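Local coordinates for protein aminoacyl-tRNA synthetase (Cryptosporidium parvum, PDB 5F9Z) that probably catalyses ATP-dependent attachment of proline to its tRNA, as a prolyl-tRNA synthetase, and is seen here bound to the inhibitor halofuginone and an ATP analogue, at residues L170-H175 with N193-I198; T61-F66 with N147-I152; H353-V356 with L361-E364; V294-V299 with N406-K411; I18-D21 with A27-Y30. All coordinates share one frame; numbering follows the deposited sequence.

Contact 1 of 5, residues L170-H175 with N193-I198; sequences LWQEGH and NEYASI. With HFG (7-bromo-6-chloro-3-{3-[(2R,3S)-3-hydroxypiperidin-2-yl]-2-oxopropyl}quinazolin-4(3H)-one), chain E.
The phenol OH of Tyr195 donates to OE1 of Gln172 over 2.6 Å, a hydrogen bond that joins helix segment 193-198 to strand segment 170-175. The hydroxyl lies in the carbonyl plane of Gln172, on a lone pair of OE1, with a C=O...donor angle of 116°. From the tyrosine's side, OE1 sits at the ring edge, close to the ring plane. The two side chains approach from opposite directions, and their flat groups are turned 34° apart. A bend at chi2 (-79°) swings the Gln172 amide toward the helix. Its other end, NE2, is held by Asn147 OD1 on the adjoining strand, which helps fix the rotation of this buried amide. Strand 168-178 is consistent with the second strand of motif 2 of class II synthetases, and its two faces have separate tasks. While Gln172 faces the helix, Trp171 and Glu173 line the halofuginone pocket on the other side. CH2 of Trp171 lies 3.3 Å from C6' of the drug's piperidine ring, and OE1 of Glu173 is 3.9 Å from the same atom. CB of Glu173 rests on one face of the indole, offset toward its rim. The carboxylate is held from several directions: NE2 of His175 donates to OE1 over 2.8 Å, and OE2 takes a weak bond from NE1 of Trp171, with Gln148 NE2 and Ser124 OG as its further partners.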
# COMPACT_ATOMS: atom_id res chain seq x y z
N LEU A 170 6.76 4.56 8.16
CA LEU A 170 7.17 3.23 8.57
C LEU A 170 7.27 2.35 7.33
O LEU A 170 6.45 2.46 6.41
CB LEU A 170 6.16 2.63 9.55
CG LEU A 170 5.88 3.45 10.80
CD1 LEU A 170 4.91 2.72 11.72
CD2 LEU A 170 7.18 3.77 11.53
N TRP A 171 8.30 1.51 7.29
CA TRP A 171 8.46 0.65 6.13
C TRP A 171 9.15 -0.64 6.53
O TRP A 171 9.58 -0.83 7.67
CB TRP A 171 9.23 1.37 5.01
CG TRP A 171 10.74 1.30 5.01
CD1 TRP A 171 11.58 0.95 6.04
CD2 TRP A 171 11.60 1.61 3.90
NE1 TRP A 171 12.89 1.02 5.63
CE2 TRP A 171 12.93 1.42 4.33
CE3 TRP A 171 11.37 2.03 2.58
CZ2 TRP A 171 14.02 1.64 3.49
CZ3 TRP A 171 12.45 2.24 1.75
CH2 TRP A 171 13.76 2.05 2.21
N GLN A 172 9.25 -1.53 5.55
CA GLN A 172 10.02 -2.75 5.63
C GLN A 172 11.06 -2.69 4.52
O GLN A 172 10.74 -2.31 3.39
CB GLN A 172 9.10 -3.97 5.48
CG GLN A 172 9.72 -5.23 4.94
CD GLN A 172 9.88 -5.20 3.43
OE1 GLN A 172 8.95 -4.87 2.70
NE2 GLN A 172 11.08 -5.52 2.97
N GLU A 173 12.31 -3.02 4.84
CA GLU A 173 13.36 -3.10 3.83
C GLU A 173 14.10 -4.41 3.98
O GLU A 173 14.69 -4.68 5.04
CB GLU A 173 14.32 -1.90 3.90
CG GLU A 173 14.91 -1.61 5.27
CD GLU A 173 15.99 -0.54 5.21
OE1 GLU A 173 16.72 -0.49 4.19
OE2 GLU A 173 16.10 0.25 6.17
N GLY A 174 14.07 -5.23 2.94
CA GLY A 174 14.78 -6.50 2.92
C GLY A 174 16.00 -6.38 2.02
O GLY A 174 15.93 -5.80 0.94
N HIS A 175 17.11 -6.94 2.49
CA HIS A 175 18.37 -6.92 1.75
C HIS A 175 18.94 -8.32 1.74
O HIS A 175 19.25 -8.87 2.81
CB HIS A 175 19.36 -5.92 2.37
CG HIS A 175 18.86 -4.51 2.38
ND1 HIS A 175 19.24 -3.58 1.44
CD2 HIS A 175 18.01 -3.87 3.22
CE1 HIS A 175 18.65 -2.43 1.70
NE2 HIS A 175 17.90 -2.58 2.77
N ASN A 193 5.83 -10.80 -6.07
CA ASN A 193 4.55 -11.49 -5.99
C ASN A 193 3.93 -11.37 -4.61
O ASN A 193 2.71 -11.27 -4.47
CB ASN A 193 4.72 -12.96 -6.39
CG ASN A 193 5.03 -13.13 -7.86
OD1 ASN A 193 4.56 -12.37 -8.70
ND2 ASN A 193 5.82 -14.15 -8.18
N GLU A 194 4.77 -11.38 -3.56
CA GLU A 194 4.25 -11.19 -2.21
C GLU A 194 3.76 -9.76 -2.00
O GLU A 194 2.75 -9.54 -1.32
CB GLU A 194 5.31 -11.55 -1.17
CG GLU A 194 5.83 -12.99 -1.26
CD GLU A 194 4.83 -14.02 -0.75
OE1 GLU A 194 3.67 -13.65 -0.45
OE2 GLU A 194 5.20 -15.20 -0.65
N TYR A 195 4.46 -8.79 -2.58
CA TYR A 195 3.98 -7.41 -2.55
C TYR A 195 2.63 -7.29 -3.25
O TYR A 195 1.70 -6.66 -2.73
CB TYR A 195 5.01 -6.48 -3.19
CG TYR A 195 6.17 -6.12 -2.30
CD1 TYR A 195 6.05 -6.16 -0.92
CD2 TYR A 195 7.39 -5.74 -2.84
CE1 TYR A 195 7.11 -5.83 -0.10
CE2 TYR A 195 8.46 -5.41 -2.02
CZ TYR A 195 8.31 -5.46 -0.65
OH TYR A 195 9.37 -5.13 0.16
N ALA A 196 2.51 -7.89 -4.44
CA ALA A 196 1.23 -7.89 -5.14
C ALA A 196 0.17 -8.63 -4.34
O ALA A 196 -1.01 -8.26 -4.40
CB ALA A 196 1.39 -8.52 -6.52
N SER A 197 0.56 -9.66 -3.59
CA SER A 197 -0.40 -10.36 -2.75
C SER A 197 -0.87 -9.49 -1.59
O SER A 197 -2.04 -9.53 -1.21
CB SER A 197 0.21 -11.67 -2.23
OG SER A 197 -0.66 -12.32 -1.33
N ILE A 198 0.05 -8.70 -1.01
CA ILE A 198 -0.33 -7.82 0.09
C ILE A 198 -1.40 -6.83 -0.35
O ILE A 198 -2.38 -6.60 0.36
CB ILE A 198 0.92 -7.10 0.64
CG1 ILE A 198 1.81 -8.08 1.42
CG2 ILE A 198 0.52 -5.93 1.53
CD1 ILE A 198 1.16 -8.65 2.66
O4' HFG E . 15.91 3.25 -1.10
C21 HFG E . 16.04 3.05 -2.27
C3' HFG E . 16.17 1.61 -2.82
C2' HFG E . 15.69 0.54 -1.83
N1' HFG E . 16.40 0.63 -0.62
C6' HFG E . 15.69 -0.01 0.45
C5' HFG E . 14.62 -0.98 -0.05
C4' HFG E . 13.63 -0.32 -0.85
C39 HFG E . 14.18 0.74 -1.61
O7' HFG E . 13.50 0.81 -2.97
C1' HFG E . 16.07 4.31 -3.33
N3 HFG E . 16.32 5.61 -2.56
C4 HFG E . 17.56 5.84 -1.98
O11 HFG E . 18.46 5.01 -2.09
C10 HFG E . 17.78 7.00 -1.30
C5 HFG E . 19.06 7.28 -0.69
C2 HFG E . 15.36 6.50 -2.45
N1 HFG E . 15.54 7.65 -1.78
C9 HFG E . 16.75 7.91 -1.20
C8 HFG E . 16.94 9.11 -0.51
C7 HFG E . 18.19 9.38 0.09
BR1 HFG E . 18.45 11.06 1.06
C6 HFG E . 19.24 8.46 -0.01
CL1 HFG E . 20.80 8.80 0.74

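Contact 2 of 5, residues T61-F66 with N147-I152; sequences TIQSVF and NQWTSI
Gln63 lays the length of its side chain, from CB to NE2, along one face of the Trp149 indole. Its CG stands almost squarely above the six-membered ring, 3.4 Å from the ring centroid, in a CH-pi contact. Beyond it the amide stacks on the indole at an interplanar angle of 13°, with NE2 3.6 Å from CG of Trp149. This overlap follows from an extended chain whose CG is anti to the backbone N (chi1 177°), so that glutamine and tryptophan slide past each other in opposite directions. The far rim of the indole reaches the helix backbone, where CH2 of Trp149 lies 3.5 Å from CA of Gln63. Phe66 meets the same rim differently: CZ2 of Trp149 comes to the edge of the phenyl ring, near its plane, 3.8 Å from CD2. The indole NE1 is hydrogen-bonded to OD1 of Asp67, the next residue of the helix, which limits how the ring can turn. The axes of segments 61-66 and 147-152 run antiparallel at 172°, 11.5 Å apart at their closest. A long helix lying against the antiparallel strands of the catalytic sheet is a hallmark of class II synthetases, and helix 53-71 with strand 76-77 is consistent with motif 1 packed beside motif 2.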
# COMPACT_ATOMS: atom_id res chain seq x y z
N THR A 61 -1.25 -5.31 10.78
CA THR A 61 -1.73 -6.46 10.01
C THR A 61 -0.89 -6.67 8.76
O THR A 61 -0.51 -7.80 8.45
CB THR A 61 -3.20 -6.26 9.65
OG1 THR A 61 -3.96 -6.00 10.84
CG2 THR A 61 -3.76 -7.49 8.96
N ILE A 62 -0.59 -5.59 8.04
CA ILE A 62 0.31 -5.68 6.89
C ILE A 62 1.66 -6.22 7.33
O ILE A 62 2.25 -7.08 6.66
CB ILE A 62 0.44 -4.31 6.20
CG1 ILE A 62 -0.88 -3.90 5.54
CG2 ILE A 62 1.57 -4.33 5.18
CD1 ILE A 62 -0.86 -2.51 4.96
N GLN A 63 2.17 -5.73 8.46
CA GLN A 63 3.46 -6.21 8.96
C GLN A 63 3.39 -7.68 9.36
O GLN A 63 4.29 -8.46 9.04
CB GLN A 63 3.92 -5.35 10.14
CG GLN A 63 5.21 -5.81 10.78
CD GLN A 63 5.73 -4.84 11.82
OE1 GLN A 63 5.20 -3.74 11.97
NE2 GLN A 63 6.77 -5.25 12.54
N SER A 64 2.32 -8.07 10.05
CA SER A 64 2.20 -9.46 10.50
C SER A 64 2.10 -10.42 9.32
O SER A 64 2.75 -11.47 9.32
CB SER A 64 0.98 -9.61 11.41
OG SER A 64 0.69 -10.97 11.65
N VAL A 65 1.30 -10.07 8.31
CA VAL A 65 1.10 -10.98 7.18
C VAL A 65 2.36 -11.07 6.33
O VAL A 65 2.77 -12.16 5.92
CB VAL A 65 -0.12 -10.53 6.36
CG1 VAL A 65 -0.21 -11.33 5.07
CG2 VAL A 65 -1.40 -10.69 7.17
N PHE A 66 3.00 -9.93 6.06
CA PHE A 66 4.17 -9.94 5.20
C PHE A 66 5.37 -10.57 5.90
O PHE A 66 6.18 -11.25 5.26
CB PHE A 66 4.51 -8.52 4.74
CG PHE A 66 5.67 -8.46 3.79
CD1 PHE A 66 5.50 -8.81 2.46
CD2 PHE A 66 6.92 -8.07 4.22
CE1 PHE A 66 6.56 -8.76 1.57
CE2 PHE A 66 7.99 -8.02 3.34
CZ PHE A 66 7.80 -8.36 2.02
N ASN A 147 16.06 -8.55 6.84
CA ASN A 147 14.96 -7.61 6.73
C ASN A 147 14.87 -6.83 8.03
O ASN A 147 15.22 -7.34 9.10
CB ASN A 147 13.64 -8.33 6.45
CG ASN A 147 12.48 -7.38 6.31
OD1 ASN A 147 12.33 -6.72 5.28
ND2 ASN A 147 11.64 -7.30 7.34
N GLN A 148 14.41 -5.58 7.94
CA GLN A 148 14.20 -4.80 9.15
C GLN A 148 12.97 -3.91 8.99
O GLN A 148 12.76 -3.29 7.94
CB GLN A 148 15.43 -3.95 9.50
CG GLN A 148 15.73 -2.78 8.58
CD GLN A 148 16.86 -1.91 9.11
OE1 GLN A 148 17.52 -2.26 10.10
NE2 GLN A 148 17.09 -0.77 8.47
N TRP A 149 12.15 -3.89 10.04
CA TRP A 149 11.02 -2.98 10.14
C TRP A 149 11.45 -1.76 10.95
O TRP A 149 11.85 -1.90 12.11
CB TRP A 149 9.82 -3.66 10.80
CG TRP A 149 9.33 -4.87 10.07
CD1 TRP A 149 9.79 -6.14 10.18
CD2 TRP A 149 8.27 -4.91 9.10
NE1 TRP A 149 9.09 -6.98 9.34
CE2 TRP A 149 8.16 -6.24 8.67
CE3 TRP A 149 7.42 -3.94 8.55
CZ2 TRP A 149 7.22 -6.64 7.72
CZ3 TRP A 149 6.48 -4.34 7.61
CH2 TRP A 149 6.39 -5.68 7.20
N THR A 150 11.39 -0.59 10.33
CA THR A 150 11.85 0.63 10.99
C THR A 150 11.21 1.83 10.30
O THR A 150 10.58 1.70 9.25
CB THR A 150 13.38 0.74 10.95
OG1 THR A 150 13.83 0.71 9.59
N SER A 151 11.38 2.99 10.92
CA SER A 151 10.94 4.24 10.33
C SER A 151 12.04 4.82 9.46
O SER A 151 13.23 4.54 9.65
CB SER A 151 10.54 5.25 11.41
OG SER A 151 11.68 5.74 12.09
N ILE A 152 11.63 5.63 8.49
CA ILE A 152 12.55 6.30 7.58
C ILE A 152 12.22 7.79 7.58
O ILE A 152 11.04 8.17 7.61
CB ILE A 152 12.46 5.73 6.15
CG1 ILE A 152 12.87 4.25 6.14
CG2 ILE A 152 13.31 6.53 5.19
CD1 ILE A 152 14.34 4.03 6.43

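Contact 3 of 5, residues H353-V356 with L361-E364; sequences HWEV and LRFE
The side chains of Glu355 and Arg362 meet at a slant, carboxylate and guanidinium planes 49° apart, and form a single-pronged salt bridge in place of the flat, two-pronged pairing that coplanar groups would allow. NH1 of Arg362 donates to OE1 of Glu355 over 2.8 Å. The donor stands well above the carboxylate plane, 64° out of it, whereas from the arginine's side the oxygen is only slightly tilted from the guanidinium plane and lies at its edge. Arg362 reaches this position by a first torsion that sets CG between the backbone N and carbonyl carbon (chi1 72°), followed by a chain extended to NE. A second acid on its own strand completes the grip: NE donates to OE2 of Glu364 over 3.0 Å, nearly within the guanidinium plane and onto the anti lone pair. The remaining nitrogen, NH2, donates to a water 2.9 Å away, and that water gives a weak bond back to OE1 of Glu355. Each guanidinium nitrogen thus has an acceptor, and the arginine's charge probably helps keep the two flanking acids ionised. Tyr351 adds a cation-pi contact, and OE2 of Glu355 is hydrogen-bonded to ND2 of Asn12. The salt-bridge network ties the C-terminal end of helix 347-356 to strand 361-365 in the anticodon-binding domain. That strand lies between 304-308, to which it is parallel, and 374-379, to which it is antiparallel, while Leu361 and Phe363 reach from it to helix 393-417.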
# COMPACT_ATOMS: atom_id res chain seq x y z
N HIS A 353 -21.22 6.52 12.98
CA HIS A 353 -19.91 6.52 13.63
C HIS A 353 -19.06 5.35 13.14
O HIS A 353 -17.89 5.53 12.77
CB HIS A 353 -20.08 6.47 15.15
CG HIS A 353 -18.78 6.38 15.89
ND1 HIS A 353 -18.01 7.48 16.18
CD2 HIS A 353 -18.11 5.31 16.39
CE1 HIS A 353 -16.93 7.10 16.84
NE2 HIS A 353 -16.97 5.79 16.98
N TRP A 354 -19.62 4.14 13.14
CA TRP A 354 -18.89 2.98 12.68
C TRP A 354 -18.88 2.83 11.17
O TRP A 354 -18.08 2.05 10.64
CB TRP A 354 -19.45 1.71 13.33
CG TRP A 354 -19.39 1.75 14.83
CD1 TRP A 354 -20.42 1.97 15.69
CD2 TRP A 354 -18.22 1.58 15.64
NE1 TRP A 354 -19.97 1.94 16.99
CE2 TRP A 354 -18.62 1.71 16.99
CE3 TRP A 354 -16.87 1.34 15.36
CZ2 TRP A 354 -17.73 1.59 18.05
CZ3 TRP A 354 -15.98 1.23 16.42
CH2 TRP A 354 -16.41 1.35 17.75
N GLU A 355 -19.74 3.56 10.45
CA GLU A 355 -19.66 3.59 9.00
C GLU A 355 -18.50 4.47 8.53
O GLU A 355 -17.82 4.13 7.55
CB GLU A 355 -20.97 4.09 8.40
CG GLU A 355 -22.04 3.01 8.27
CD GLU A 355 -23.39 3.56 7.86
OE1 GLU A 355 -24.26 2.76 7.45
OE2 GLU A 355 -23.58 4.79 7.94
N VAL A 356 -18.26 5.59 9.22
CA VAL A 356 -17.11 6.43 8.89
C VAL A 356 -15.81 5.67 9.15
O VAL A 356 -14.85 5.79 8.39
CB VAL A 356 -17.17 7.75 9.68
CG1 VAL A 356 -15.90 8.56 9.48
CG2 VAL A 356 -18.38 8.57 9.26
N LEU A 361 -19.46 -4.90 8.86
CA LEU A 361 -20.84 -5.27 9.14
C LEU A 361 -21.27 -4.67 10.48
O LEU A 361 -20.47 -4.60 11.42
CB LEU A 361 -21.03 -6.79 9.18
CG LEU A 361 -20.48 -7.61 8.00
CD1 LEU A 361 -20.55 -9.10 8.33
CD2 LEU A 361 -21.25 -7.30 6.73
N ARG A 362 -22.52 -4.25 10.56
CA ARG A 362 -23.12 -3.84 11.82
C ARG A 362 -24.31 -4.73 12.12
O ARG A 362 -25.09 -5.07 11.22
CB ARG A 362 -23.53 -2.36 11.82
CG ARG A 362 -24.75 -2.01 10.99
CD ARG A 362 -25.42 -0.77 11.55
NE ARG A 362 -26.42 -0.20 10.65
CZ ARG A 362 -26.16 0.77 9.78
NH1 ARG A 362 -24.94 1.29 9.70
NH2 ARG A 362 -27.13 1.24 9.00
N PHE A 363 -24.45 -5.13 13.38
CA PHE A 363 -25.55 -5.96 13.84
C PHE A 363 -26.51 -5.08 14.64
O PHE A 363 -26.11 -4.50 15.66
CB PHE A 363 -25.06 -7.13 14.69
CG PHE A 363 -24.33 -8.19 13.92
CD1 PHE A 363 -24.16 -8.09 12.55
CD2 PHE A 363 -23.82 -9.30 14.57
CE1 PHE A 363 -23.49 -9.07 11.84
CE2 PHE A 363 -23.15 -10.29 13.87
CZ PHE A 363 -22.98 -10.17 12.51
N GLU A 364 -27.75 -4.98 14.17
CA GLU A 364 -28.79 -4.26 14.89
C GLU A 364 -29.61 -5.27 15.68
O GLU A 364 -30.23 -6.17 15.10
CB GLU A 364 -29.68 -3.48 13.91
CG GLU A 364 -28.90 -2.51 13.04
CD GLU A 364 -29.78 -1.80 12.03
OE1 GLU A 364 -31.00 -2.08 11.99
OE2 GLU A 364 -29.25 -0.95 11.28
O HOH W 1 -27.45 3.72 7.63

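Contact 4 of 5, residues V294-V299 with N406-K411; sequences VLPPKV and NRLLFK
Leu408 reaches out from helix 393-417 to meet Val294 and Pro296 with its two methyl groups. CD2 takes the valine, 3.7 Å from its CG1. CD1 packs against the backbone end of the proline ring, 3.7 Å from CA and 4.1 Å from CG of Pro296, and also comes near CG1 of Val294. This forked reach depends on the leucine's conformation: CG is anti to its own carbonyl carbon, beside the backbone N (chi1 -72°), and chi2 (-174°) sets CD1 anti to CA, carrying that methyl outward to Pro296. Val294 answers with CG1 anti to its backbone N (chi1 173°), which presents that methyl to the helix. The valine and leucine side chains meet at a slant, whereas the proline and leucine side chains cross at about a right angle. The side-chain packing is apolar, and no hydrogen bond passes between the segments. Residues 294-299 belong to the connection from helix 278-287 of the catalytic core to strand 304-308, the start of the anticodon-binding sheet, and helix 393-417 packs along that connection. Leu408 also touches His287, and Met283 of the same core helix lies against Pro296. Further along the loop the chain turns sharply, with N of Val299 bonded to O of Pro296 over 3.0 Å. Within this turn Pro297 carries the packing on along the helix, against Leu401, Phe404 and Gln405.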
# COMPACT_ATOMS: atom_id res chain seq x y z
N VAL A 294 -13.98 2.53 3.81
CA VAL A 294 -14.44 1.19 3.47
C VAL A 294 -13.22 0.29 3.57
O VAL A 294 -12.30 0.39 2.75
CB VAL A 294 -15.07 1.12 2.07
CG1 VAL A 294 -15.37 -0.33 1.72
CG2 VAL A 294 -16.34 1.96 2.01
N LEU A 295 -13.19 -0.56 4.58
CA LEU A 295 -11.99 -1.33 4.81
C LEU A 295 -12.20 -2.79 4.42
O LEU A 295 -13.28 -3.35 4.66
CB LEU A 295 -11.56 -1.26 6.28
CG LEU A 295 -11.30 0.16 6.80
CD1 LEU A 295 -11.03 0.14 8.29
CD2 LEU A 295 -10.14 0.80 6.06
N PRO A 296 -11.20 -3.42 3.80
CA PRO A 296 -11.27 -4.86 3.58
C PRO A 296 -11.37 -5.60 4.90
O PRO A 296 -10.71 -5.22 5.87
CB PRO A 296 -9.95 -5.17 2.85
CG PRO A 296 -9.53 -3.87 2.25
CD PRO A 296 -10.00 -2.82 3.21
N PRO A 297 -12.19 -6.65 4.97
CA PRO A 297 -12.32 -7.39 6.24
C PRO A 297 -11.00 -7.94 6.77
O PRO A 297 -10.89 -8.17 7.98
CB PRO A 297 -13.29 -8.53 5.88
CG PRO A 297 -14.10 -7.97 4.76
CD PRO A 297 -13.16 -7.10 3.96
N LYS A 298 -10.00 -8.16 5.91
CA LYS A 298 -8.73 -8.70 6.37
C LYS A 298 -7.89 -7.68 7.12
O LYS A 298 -6.95 -8.08 7.82
CB LYS A 298 -7.94 -9.26 5.19
CG LYS A 298 -8.51 -10.54 4.61
CD LYS A 298 -7.56 -11.16 3.61
CE LYS A 298 -8.05 -12.53 3.15
NZ LYS A 298 -7.11 -13.16 2.18
N VAL A 299 -8.19 -6.39 7.01
CA VAL A 299 -7.44 -5.35 7.70
C VAL A 299 -8.32 -4.44 8.54
O VAL A 299 -7.80 -3.58 9.25
CB VAL A 299 -6.61 -4.50 6.71
CG1 VAL A 299 -5.59 -5.36 6.00
CG2 VAL A 299 -7.52 -3.81 5.71
N ASN A 406 -13.91 -10.14 -1.58
CA ASN A 406 -13.89 -10.38 -3.02
C ASN A 406 -14.58 -9.25 -3.78
O ASN A 406 -14.14 -8.86 -4.87
CB ASN A 406 -14.55 -11.72 -3.34
CG ASN A 406 -14.76 -11.94 -4.82
OD1 ASN A 406 -13.83 -12.31 -5.54
ND2 ASN A 406 -15.97 -11.70 -5.29
N ARG A 407 -15.66 -8.70 -3.22
CA ARG A 407 -16.39 -7.64 -3.90
C ARG A 407 -15.57 -6.36 -4.00
O ARG A 407 -15.61 -5.67 -5.02
CB ARG A 407 -17.72 -7.37 -3.18
CG ARG A 407 -18.53 -6.23 -3.76
CD ARG A 407 -19.88 -6.08 -3.08
NE ARG A 407 -19.77 -5.87 -1.64
CZ ARG A 407 -20.00 -6.80 -0.73
NH1 ARG A 407 -20.36 -8.02 -1.10
NH2 ARG A 407 -19.87 -6.52 0.56
N LEU A 408 -14.81 -6.03 -2.95
CA LEU A 408 -13.96 -4.84 -2.99
C LEU A 408 -12.89 -4.97 -4.07
O LEU A 408 -12.66 -4.04 -4.85
CB LEU A 408 -13.32 -4.60 -1.63
CG LEU A 408 -14.21 -4.09 -0.50
CD1 LEU A 408 -13.36 -3.76 0.72
CD2 LEU A 408 -15.01 -2.88 -0.94
N LEU A 409 -12.22 -6.12 -4.12
CA LEU A 409 -11.17 -6.32 -5.11
C LEU A 409 -11.74 -6.35 -6.52
O LEU A 409 -11.14 -5.79 -7.45
CB LEU A 409 -10.40 -7.60 -4.81
CG LEU A 409 -9.28 -7.95 -5.80
CD1 LEU A 409 -8.27 -6.82 -5.89
CD2 LEU A 409 -8.60 -9.25 -5.40
N PHE A 410 -12.90 -6.99 -6.71
CA PHE A 410 -13.49 -7.07 -8.04
C PHE A 410 -13.94 -5.70 -8.54
O PHE A 410 -13.69 -5.35 -9.70
CB PHE A 410 -14.67 -8.05 -8.03
CG PHE A 410 -15.22 -8.35 -9.39
CD1 PHE A 410 -16.25 -7.58 -9.92
CD2 PHE A 410 -14.72 -9.39 -10.15
CE1 PHE A 410 -16.77 -7.85 -11.17
CE2 PHE A 410 -15.23 -9.66 -11.41
CZ PHE A 410 -16.25 -8.89 -11.92
N LYS A 411 -14.60 -4.92 -7.69
CA LYS A 411 -15.06 -3.60 -8.10
C LYS A 411 -13.88 -2.65 -8.31
O LYS A 411 -13.89 -1.83 -9.24
CB LYS A 411 -16.03 -3.02 -7.07
CG LYS A 411 -17.37 -3.74 -7.02
CD LYS A 411 -18.30 -3.08 -6.02
CE LYS A 411 -18.55 -1.62 -6.37
NZ LYS A 411 -19.42 -0.96 -5.37

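Contact 5 of 5, residues I18-D21 with A27-Y30; sequences ITAD and ADWY
Ile18 opens the packing by setting CG2 against the five-membered part of the Trp29 indole, 3.6 Å from CD1. The branch gets there because CG1 is turned anti to the carbonyl carbon (chi1 -53°), which leaves CG2 beside that carbon and directed at the helix. Thr19 next contributes its backbone, its N being hydrogen-bonded to OE1 of Gln32, about one turn beyond Trp29 on the helix. Ala20 then fits closest to the helix. Its CB lies 3.3 Å from OD2 of Asp28 and 4.2 Å from CB of Trp29, resting where both side chains leave the backbone. The carbonyl O of Ala20 approaches the indole edge in the ring plane, 3.3 Å from CD1 of Trp29. The side chain of Asp21 leaves the backbone heading away from the helix, while its O comes 3.8 Å from CB of Trp29; OD1 accepts from N of Thr24 in the loop, and OD2 is hydrogen-bonded to ND2 of Asn290. The chain thus folds back against helix 26-36. Trp29 donates through NE1 to O of Asp289, just beyond helix 278-287, and Tyr30, pointing away from 18-21, packs on Ile284 and Met285, placing this N-terminal element against the catalytic core.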
# COMPACT_ATOMS: atom_id res chain seq x y z
N ILE A 18 -18.97 12.57 6.26
CA ILE A 18 -18.05 13.15 5.28
C ILE A 18 -18.84 14.12 4.41
O ILE A 18 -19.82 13.73 3.76
CB ILE A 18 -17.38 12.06 4.43
CG1 ILE A 18 -16.73 11.01 5.33
CG2 ILE A 18 -16.35 12.68 3.50
CD1 ILE A 18 -15.72 11.59 6.31
N THR A 19 -18.43 15.39 4.42
CA THR A 19 -19.14 16.43 3.69
C THR A 19 -18.56 16.68 2.31
O THR A 19 -19.28 17.16 1.42
CB THR A 19 -19.12 17.74 4.49
OG1 THR A 19 -17.77 18.19 4.63
CG2 THR A 19 -19.71 17.53 5.87
N ALA A 20 -17.28 16.37 2.10
CA ALA A 20 -16.63 16.60 0.82
C ALA A 20 -16.84 15.41 -0.10
O ALA A 20 -16.70 14.25 0.31
CB ALA A 20 -15.14 16.86 1.01
N ASP A 21 -17.17 15.71 -1.35
CA ASP A 21 -17.40 14.68 -2.35
C ASP A 21 -16.08 14.07 -2.81
O ASP A 21 -15.10 14.78 -3.04
CB ASP A 21 -18.16 15.29 -3.53
CG ASP A 21 -18.51 14.28 -4.58
OD1 ASP A 21 -17.72 14.11 -5.53
OD2 ASP A 21 -19.60 13.66 -4.47
N ALA A 27 -9.19 15.96 -2.34
CA ALA A 27 -8.26 16.29 -1.26
C ALA A 27 -9.00 16.51 0.05
O ALA A 27 -8.57 16.01 1.10
CB ALA A 27 -7.45 17.53 -1.64
N ASP A 28 -10.10 17.25 0.02
CA ASP A 28 -10.88 17.47 1.23
C ASP A 28 -11.56 16.18 1.68
O ASP A 28 -11.70 15.93 2.89
CB ASP A 28 -11.91 18.58 1.01
CG ASP A 28 -12.63 18.98 2.28
OD1 ASP A 28 -12.08 18.74 3.38
OD2 ASP A 28 -13.74 19.55 2.19
N TRP A 29 -12.00 15.35 0.73
CA TRP A 29 -12.58 14.06 1.09
C TRP A 29 -11.57 13.17 1.80
O TRP A 29 -11.88 12.54 2.81
CB TRP A 29 -13.12 13.36 -0.16
CG TRP A 29 -13.56 11.94 0.08
CD1 TRP A 29 -14.81 11.52 0.44
CD2 TRP A 29 -12.75 10.76 -0.01
NE1 TRP A 29 -14.83 10.16 0.57
CE2 TRP A 29 -13.58 9.66 0.30
CE3 TRP A 29 -11.41 10.52 -0.33
CZ2 TRP A 29 -13.11 8.35 0.31
CZ3 TRP A 29 -10.94 9.22 -0.32
CH2 TRP A 29 -11.79 8.15 -0.00
N TYR A 30 -10.34 13.13 1.28
CA TYR A 30 -9.31 12.28 1.88
C TYR A 30 -8.97 12.73 3.29
O TYR A 30 -8.78 11.91 4.19
CB TYR A 30 -8.06 12.27 0.99
CG TYR A 30 -6.98 11.31 1.44
CD1 TYR A 30 -7.23 9.95 1.53
CD2 TYR A 30 -5.71 11.77 1.74
CE1 TYR A 30 -6.24 9.07 1.93
CE2 TYR A 30 -4.71 10.90 2.14
CZ TYR A 30 -4.98 9.55 2.23
OH TYR A 30 -3.99 8.68 2.63

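From the N terminus, contact 5 closes first, a short turn that folds 18-21 back on helix 26-36. Contact 2 then closes a much wider loop, bringing helix 53-71 onto strand 144-153, and contact 1 follows in series, joining the neighbouring strand 168-178 to helix 181-202. These two touch, their strands being paired in the catalytic sheet, with centres 8 Å apart. Contact 4 spans the longest loop, 294 to 411, and contact 3 is nested inside it within the anticodon-binding domain; none of the loops cross. Contacts 2 and 4 also meet, through CG2 of Thr61 and O of Lys298, 3.4 Å apart, where the catalytic core borders the interdomain connection.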